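DNA polymerase (Pyrobaculum calidifontis, PDB 5MDN) probably catalyses template-directed DNA synthesis as a family B polymerase, adding deoxyribonucleotides from their triphosphates to a growing strand with release of diphosphate. Local coordinates at residues P185-A190 with P327-Y332; F168-Y173 with P238-R243; A513-L518 with S533-A538. One frame throughout, in Å; residues are numbered along the deposited sequence.

Contact 1 (P185-A190 with P327-Y332); sequences PVVMLA and PTLMRY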
# COMPACT_ATOMS: atom_id res chain seq x y z
N PRO A 185 11.35 27.75 -2.92
CA PRO A 185 11.45 27.23 -4.29
C PRO A 185 11.88 25.77 -4.36
O PRO A 185 12.50 25.22 -3.44
CB PRO A 185 12.53 28.13 -4.91
CG PRO A 185 13.43 28.43 -3.76
CD PRO A 185 12.53 28.55 -2.55
N VAL A 186 11.52 25.14 -5.48
CA VAL A 186 12.01 23.80 -5.80
C VAL A 186 13.47 23.92 -6.23
O VAL A 186 13.77 24.43 -7.31
CB VAL A 186 11.16 23.14 -6.89
CG1 VAL A 186 11.78 21.82 -7.33
CG2 VAL A 186 9.74 22.92 -6.40
N VAL A 187 14.38 23.46 -5.37
CA VAL A 187 15.80 23.71 -5.57
C VAL A 187 16.38 22.80 -6.65
O VAL A 187 17.10 23.26 -7.55
CB VAL A 187 16.55 23.56 -4.23
CG1 VAL A 187 17.88 22.83 -4.41
CG2 VAL A 187 16.77 24.93 -3.59
N MET A 188 16.08 21.51 -6.59
CA MET A 188 16.59 20.55 -7.57
C MET A 188 15.49 19.56 -7.93
O MET A 188 14.62 19.25 -7.12
CB MET A 188 17.81 19.79 -7.03
CG MET A 188 19.14 20.49 -7.25
SD MET A 188 20.52 19.50 -6.63
CE MET A 188 21.91 20.36 -7.35
N LEU A 189 15.55 19.07 -9.17
CA LEU A 189 14.62 18.05 -9.64
C LEU A 189 15.36 17.18 -10.64
O LEU A 189 15.70 17.65 -11.73
CB LEU A 189 13.38 18.68 -10.26
CG LEU A 189 12.17 17.80 -10.57
CD1 LEU A 189 10.89 18.63 -10.56
CD2 LEU A 189 12.31 17.09 -11.91
N ALA A 190 15.59 15.92 -10.29
CA ALA A 190 16.22 14.97 -11.18
C ALA A 190 15.18 14.07 -11.83
O ALA A 190 14.11 13.81 -11.27
CB ALA A 190 17.25 14.11 -10.45
N PRO A 327 27.61 20.38 -5.10
CA PRO A 327 27.82 19.18 -5.94
C PRO A 327 27.56 17.87 -5.22
O PRO A 327 27.29 16.86 -5.89
CB PRO A 327 29.30 19.30 -6.36
CG PRO A 327 29.91 20.17 -5.32
CD PRO A 327 28.85 21.17 -4.97
N THR A 328 27.62 17.84 -3.89
CA THR A 328 27.26 16.63 -3.16
C THR A 328 25.77 16.55 -2.89
O THR A 328 25.23 15.45 -2.74
CB THR A 328 28.06 16.52 -1.86
OG1 THR A 328 28.29 15.14 -1.54
CG2 THR A 328 27.32 17.17 -0.70
N LEU A 329 25.09 17.70 -2.81
CA LEU A 329 23.63 17.69 -2.76
C LEU A 329 23.04 17.16 -4.06
O LEU A 329 21.97 16.55 -4.06
CB LEU A 329 23.10 19.09 -2.47
CG LEU A 329 21.58 19.26 -2.43
CD1 LEU A 329 20.97 18.50 -1.26
CD2 LEU A 329 21.20 20.73 -2.37
N MET A 330 23.74 17.39 -5.18
CA MET A 330 23.29 16.85 -6.46
C MET A 330 23.37 15.33 -6.46
O MET A 330 22.40 14.64 -6.79
CB MET A 330 24.14 17.43 -7.59
CG MET A 330 23.54 17.26 -8.97
SD MET A 330 24.66 17.85 -10.26
CE MET A 330 23.52 18.75 -11.31
N ARG A 331 24.52 14.78 -6.05
CA ARG A 331 24.68 13.32 -6.05
C ARG A 331 23.72 12.66 -5.07
O ARG A 331 23.29 11.52 -5.30
CB ARG A 331 26.13 12.95 -5.74
CG ARG A 331 26.39 11.47 -5.90
CD ARG A 331 27.54 11.23 -6.86
NE ARG A 331 27.49 9.89 -7.44
CZ ARG A 331 28.09 9.55 -8.58
NH1 ARG A 331 28.80 10.44 -9.26
NH2 ARG A 331 27.98 8.31 -9.04
N TYR A 332 23.38 13.35 -3.98
CA TYR A 332 22.30 12.88 -3.12
C TYR A 332 21.00 12.76 -3.92
O TYR A 332 20.27 11.76 -3.80
CB TYR A 332 22.12 13.84 -1.94
CG TYR A 332 20.93 13.54 -1.05
CD1 TYR A 332 20.96 12.50 -0.13
CD2 TYR A 332 19.77 14.31 -1.13
CE1 TYR A 332 19.88 12.23 0.68
CE2 TYR A 332 18.68 14.05 -0.33
CZ TYR A 332 18.74 13.01 0.58
OH TYR A 332 17.66 12.74 1.39

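Contact 2 (F168-Y173 with P238-R243); sequences FDIEVY and PYLSER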
# COMPACT_ATOMS: atom_id res chain seq x y z
N PHE A 168 11.39 10.28 -11.03
CA PHE A 168 11.70 11.67 -10.73
C PHE A 168 11.78 11.86 -9.22
O PHE A 168 11.07 11.20 -8.45
CB PHE A 168 10.67 12.62 -11.35
CG PHE A 168 9.43 12.80 -10.52
CD1 PHE A 168 8.45 11.83 -10.49
CD2 PHE A 168 9.23 13.96 -9.79
CE1 PHE A 168 7.30 12.00 -9.74
CE2 PHE A 168 8.08 14.14 -9.04
CZ PHE A 168 7.12 13.16 -9.01
N ASP A 169 12.66 12.76 -8.81
CA ASP A 169 12.86 13.12 -7.41
C ASP A 169 13.04 14.63 -7.32
O ASP A 169 13.54 15.26 -8.25
CB ASP A 169 14.07 12.39 -6.81
CG ASP A 169 14.13 12.49 -5.31
OD1 ASP A 169 13.27 11.88 -4.63
OD2 ASP A 169 15.03 13.18 -4.80
N ILE A 170 12.62 15.20 -6.19
CA ILE A 170 12.76 16.63 -5.96
C ILE A 170 13.37 16.88 -4.59
O ILE A 170 13.32 16.03 -3.70
CB ILE A 170 11.41 17.39 -6.07
CG1 ILE A 170 10.57 17.18 -4.81
CG2 ILE A 170 10.64 16.95 -7.31
CD1 ILE A 170 9.32 18.02 -4.77
N GLU A 171 13.96 18.06 -4.44
CA GLU A 171 14.35 18.58 -3.14
C GLU A 171 13.97 20.05 -3.04
O GLU A 171 14.18 20.81 -3.99
CB GLU A 171 15.85 18.40 -2.88
CG GLU A 171 16.27 16.95 -2.66
CD GLU A 171 15.58 16.30 -1.47
OE1 GLU A 171 15.16 17.02 -0.54
OE2 GLU A 171 15.45 15.05 -1.47
N VAL A 172 13.41 20.43 -1.90
CA VAL A 172 12.81 21.75 -1.70
C VAL A 172 13.59 22.46 -0.60
O VAL A 172 13.96 21.83 0.40
CB VAL A 172 11.32 21.63 -1.35
CG1 VAL A 172 10.76 22.97 -0.92
CG2 VAL A 172 10.53 21.08 -2.53
N TYR A 173 13.81 23.76 -0.78
CA TYR A 173 14.64 24.61 0.08
C TYR A 173 14.48 24.31 1.57
O TYR A 173 15.43 23.84 2.20
CB TYR A 173 14.31 26.08 -0.20
CG TYR A 173 15.30 27.06 0.37
CD1 TYR A 173 16.63 27.03 -0.01
CD2 TYR A 173 14.90 28.03 1.27
CE1 TYR A 173 17.54 27.93 0.50
CE2 TYR A 173 15.80 28.94 1.78
CZ TYR A 173 17.12 28.88 1.40
OH TYR A 173 18.02 29.78 1.91
N PRO A 238 1.71 17.20 -4.62
CA PRO A 238 1.05 18.35 -3.96
C PRO A 238 1.90 19.60 -3.93
O PRO A 238 1.36 20.71 -4.02
CB PRO A 238 0.76 17.83 -2.55
CG PRO A 238 0.71 16.36 -2.68
CD PRO A 238 1.67 15.99 -3.77
N TYR A 239 3.22 19.47 -3.78
CA TYR A 239 4.07 20.65 -3.74
C TYR A 239 4.21 21.29 -5.12
O TYR A 239 4.01 22.50 -5.28
CB TYR A 239 5.45 20.30 -3.17
CG TYR A 239 6.18 21.50 -2.63
CD1 TYR A 239 6.99 22.27 -3.46
CD2 TYR A 239 6.04 21.88 -1.31
CE1 TYR A 239 7.66 23.37 -2.97
CE2 TYR A 239 6.70 22.99 -0.81
CZ TYR A 239 7.51 23.73 -1.64
OH TYR A 239 8.16 24.83 -1.15
N LEU A 240 4.57 20.49 -6.13
CA LEU A 240 4.72 21.02 -7.48
C LEU A 240 3.42 21.61 -7.99
O LEU A 240 3.42 22.62 -8.71
CB LEU A 240 5.24 19.94 -8.43
CG LEU A 240 6.69 19.51 -8.23
CD1 LEU A 240 6.93 18.14 -8.84
CD2 LEU A 240 7.64 20.54 -8.81
N SER A 241 2.29 20.98 -7.66
CA SER A 241 0.99 21.52 -8.06
C SER A 241 0.78 22.93 -7.52
O SER A 241 0.43 23.85 -8.26
CB SER A 241 -0.13 20.59 -7.59
OG SER A 241 -1.40 21.18 -7.79
N GLU A 242 0.99 23.11 -6.21
CA GLU A 242 0.78 24.41 -5.60
C GLU A 242 1.92 25.38 -5.89
O GLU A 242 1.71 26.59 -5.92
CB GLU A 242 0.57 24.25 -4.09
CG GLU A 242 -0.69 23.48 -3.74
CD GLU A 242 -0.80 23.19 -2.25
OE1 GLU A 242 -0.45 24.07 -1.45
OE2 GLU A 242 -1.25 22.07 -1.90
N ARG A 243 3.14 24.86 -6.11
CA ARG A 243 4.25 25.73 -6.49
C ARG A 243 4.06 26.26 -7.91
O ARG A 243 4.34 27.44 -8.17
CB ARG A 243 5.58 24.98 -6.38
CG ARG A 243 6.81 25.83 -6.67
CD ARG A 243 6.92 26.99 -5.70
NE ARG A 243 8.10 27.82 -5.95
CZ ARG A 243 8.34 28.97 -5.32
NH1 ARG A 243 7.49 29.43 -4.41
NH2 ARG A 243 9.43 29.67 -5.61

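Contact 3 (A513-L518 with S533-A538); sequences AMYGYL and SVTAFA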
# COMPACT_ATOMS: atom_id res chain seq x y z
N ALA A 513 -5.41 -12.78 0.50
CA ALA A 513 -5.91 -11.57 1.13
C ALA A 513 -7.38 -11.68 1.53
O ALA A 513 -7.86 -10.84 2.30
CB ALA A 513 -5.72 -10.37 0.21
N MET A 514 -8.10 -12.67 0.99
CA MET A 514 -9.53 -12.82 1.27
C MET A 514 -9.82 -12.87 2.77
O MET A 514 -10.74 -12.20 3.25
CB MET A 514 -10.06 -14.08 0.58
CG MET A 514 -11.57 -14.11 0.41
SD MET A 514 -12.14 -12.92 -0.82
CE MET A 514 -11.16 -13.41 -2.23
N TYR A 515 -9.05 -13.67 3.51
CA TYR A 515 -9.32 -13.88 4.93
C TYR A 515 -9.28 -12.57 5.71
O TYR A 515 -10.14 -12.32 6.57
CB TYR A 515 -8.32 -14.88 5.50
CG TYR A 515 -8.34 -14.99 7.01
CD1 TYR A 515 -9.42 -15.56 7.68
CD2 TYR A 515 -7.26 -14.55 7.76
CE1 TYR A 515 -9.42 -15.66 9.06
CE2 TYR A 515 -7.25 -14.66 9.13
CZ TYR A 515 -8.34 -15.21 9.78
OH TYR A 515 -8.32 -15.31 11.15
N GLY A 516 -8.29 -11.72 5.43
CA GLY A 516 -8.25 -10.42 6.07
C GLY A 516 -9.43 -9.54 5.70
O GLY A 516 -9.93 -8.77 6.52
N TYR A 517 -9.89 -9.64 4.45
CA TYR A 517 -10.99 -8.81 3.99
C TYR A 517 -12.30 -9.19 4.67
O TYR A 517 -13.06 -8.31 5.11
CB TYR A 517 -11.14 -8.93 2.47
CG TYR A 517 -12.44 -8.38 1.94
CD1 TYR A 517 -12.61 -7.02 1.72
CD2 TYR A 517 -13.50 -9.22 1.65
CE1 TYR A 517 -13.80 -6.52 1.23
CE2 TYR A 517 -14.70 -8.73 1.17
CZ TYR A 517 -14.84 -7.38 0.96
OH TYR A 517 -16.03 -6.88 0.48
N LEU A 518 -12.59 -10.49 4.78
CA LEU A 518 -13.87 -10.94 5.30
C LEU A 518 -14.03 -10.69 6.79
O LEU A 518 -15.14 -10.83 7.31
CB LEU A 518 -14.07 -12.42 5.00
CG LEU A 518 -14.08 -12.78 3.51
CD1 LEU A 518 -13.94 -14.28 3.31
CD2 LEU A 518 -15.35 -12.27 2.85
N SER A 533 -15.89 -18.85 11.69
CA SER A 533 -15.80 -20.24 11.25
C SER A 533 -14.47 -20.53 10.58
O SER A 533 -13.91 -21.63 10.73
CB SER A 533 -16.96 -20.57 10.31
OG SER A 533 -18.20 -20.41 10.97
N VAL A 534 -13.94 -19.57 9.82
CA VAL A 534 -12.64 -19.77 9.17
C VAL A 534 -11.53 -19.89 10.20
O VAL A 534 -10.64 -20.74 10.07
CB VAL A 534 -12.37 -18.63 8.17
CG1 VAL A 534 -10.98 -18.78 7.56
CG2 VAL A 534 -13.42 -18.62 7.07
N THR A 535 -11.57 -19.06 11.25
CA THR A 535 -10.56 -19.14 12.30
C THR A 535 -10.63 -20.47 13.03
O THR A 535 -9.60 -21.09 13.31
CB THR A 535 -10.73 -17.99 13.29
OG1 THR A 535 -11.96 -18.15 14.01
CG2 THR A 535 -10.74 -16.66 12.57
N ALA A 536 -11.85 -20.93 13.36
CA ALA A 536 -11.99 -22.15 14.14
C ALA A 536 -11.49 -23.36 13.37
O ALA A 536 -10.82 -24.23 13.94
CB ALA A 536 -13.45 -22.34 14.56
N PHE A 537 -11.81 -23.45 12.08
CA PHE A 537 -11.19 -24.46 11.23
C PHE A 537 -9.68 -24.27 11.20
O PHE A 537 -8.93 -25.25 11.26
CB PHE A 537 -11.77 -24.41 9.82
CG PHE A 537 -13.02 -25.21 9.64
CD1 PHE A 537 -12.98 -26.60 9.62
CD2 PHE A 537 -14.25 -24.59 9.47
CE1 PHE A 537 -14.13 -27.34 9.44
CE2 PHE A 537 -15.40 -25.33 9.29
CZ PHE A 537 -15.34 -26.71 9.28
N ALA A 538 -9.22 -23.02 11.11
CA ALA A 538 -7.78 -22.75 11.03
C ALA A 538 -7.07 -23.15 12.31
O ALA A 538 -6.00 -23.76 12.27
CB ALA A 538 -7.55 -21.28 10.72

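Contact 1 (P185-A190 with P327-Y332)
A classic beta bulge in the exonuclease domain, where Val187 and Met188 both face Glu171 of the neighbouring strand, brings two successive side chains toward Leu329 and Met330 of helix 326-356. In a regular strand only every second residue would point to the helix; here Val187 and Met188 both do. The strand and helix axes pass 9.7 Å apart at 45°. Met188 does most of the work: with CG anti to its carbonyl carbon (chi1 -86°) and the chain extended beyond, its thioether reaches across to the helix. The methyl CE lies 3.7 Å from Met330 CB, and SD sits 3.8 Å from Met330 CA. The two methionines cross at about a right angle, and the end of Met188 meets the CB and CG of Met330 rather than its methyl. SD also lies 4.3 Å from Leu329 CG, while the shorter Val187 adds a looser touch, CG1 to Leu329 CD2 at 4.4 Å. A long, unbranched methionine suits a strand-to-helix distance that valine barely spans. No hydrogen bond or charge joins the segments, so the contact relies on dispersion and the exclusion of water from apolar surface.

Contact 2 (F168-Y173 with P238-R243)
Strand 168-172 passes 11.0 Å from the axis of helix 238-243 at 65°, so Phe168, Ile170 and Val172, spaced two apart on one face of the strand, meet Tyr239 and Leu240. Val172 and Tyr239 make the more intimate pair. Methyl CG2 of Val172 lies over one face of the Tyr239 ring, 4.0 Å from its centroid and 24° off the normal, a CH-pi contact displaced toward the rim. The other methyl, CG1, reaches the phenol end, 3.4 Å from Tyr239 CZ. The two branches of valine thus cover the ring from its CD1-CE1 side to its hydroxyl. Tyr239 carries CG anti to its backbone N (chi1 -159°), which sends the ring along the strand's surface, and its OH hydrogen-bonds to Asp184 O, fixing the far end of the ring and satisfying a buried hydroxyl. Leu240 serves the other two residues with a single methyl: CD1 lies 4.2 Å from Phe168 CE2 and equally 4.2 Å from Ile170 CG2, its side chain running antiparallel to both as it passes them. A leucine, apolar and branched at its end, fits beside the Phe168 ring and a beta-branched isoleucine, and neither needs a polar partner. Asp169, on the reverse side of the strand, and Asp236, in the turn of helix before Leu240, are ligands of a magnesium site known for this protein, whose ion is not bound to this chain in the model; the apolar layer probably helps to set the two elements that carry them. Within the RNase H-like sheet, strand 165-172 runs between strands 186-193 and 226-229; helix 232-247 covers one face, while helix 326-356 meets Glu171 on the opposite one.

Contact 3 (A513-L518 with S533-A538)
Tyr515 of helix 514-519 sets its ring against Val534 and Thr535, consecutive residues of helix 528-551. CD1 of the tyrosine is 3.6 Å from Val534 CG1, and CE1 follows at 3.8 Å, so one valine methyl serves both carbons. Thr535 comes at the edge, its CG2 near the ring plane and 3.9 Å from Tyr515 CE1, close to the phenol oxygen as well; the threonine side chain crosses the tyrosine at about a right angle. The methyl of Thr535 meets the ring while the hydroxyl is engaged with its own helix: OG1 sits between the backbone N and carbonyl carbon (chi1 67°) and hydrogen-bonds to Glu532 O. Threonine suits this partly exposed position, offering carbon to the aromatic and oxygen to the backbone. With chi1 at 169°, CG of Tyr515 lies opposite the backbone N, which carries the ring from its own helix toward helix 528-551. A leucine in place of Tyr515 would probably leave the Thr535 methyl without its ring partner and break the stack with Tyr425. That stack comes from helix 424-431, whose Tyr425 and Met429 also touch Val534, so three helices meet here. Tyr515 and Gly516 form the Tyr-Gly end of motif B of family B polymerases, and Tyr425 is the tyrosine of motif A; in relatives these two tyrosines pack together beside the nascent base pair, and the arrangement here is consistent with that polymerase pocket.

Contacts 1 and 2 share one sheet of the exonuclease domain: strands 186-193 and 165-172 are antiparallel neighbours, and the two contacts use different side chains of that sheet. Backbone pairing such as Ala190 N to Asp169 O, 3.0 Å, joins them directly. Contact 3 lies among polymerase-domain helices, its centre about 48 Å from that of contact 1 and about 43 Å from that of contact 2. All three are largely buried; only Met330 and Thr535 among the touching residues are partly exposed. Methionine dominates contact 1, aliphatic packing with a CH-pi interaction makes contact 2, and one tyrosine ring carries contact 3, where two helices replace strand against helix.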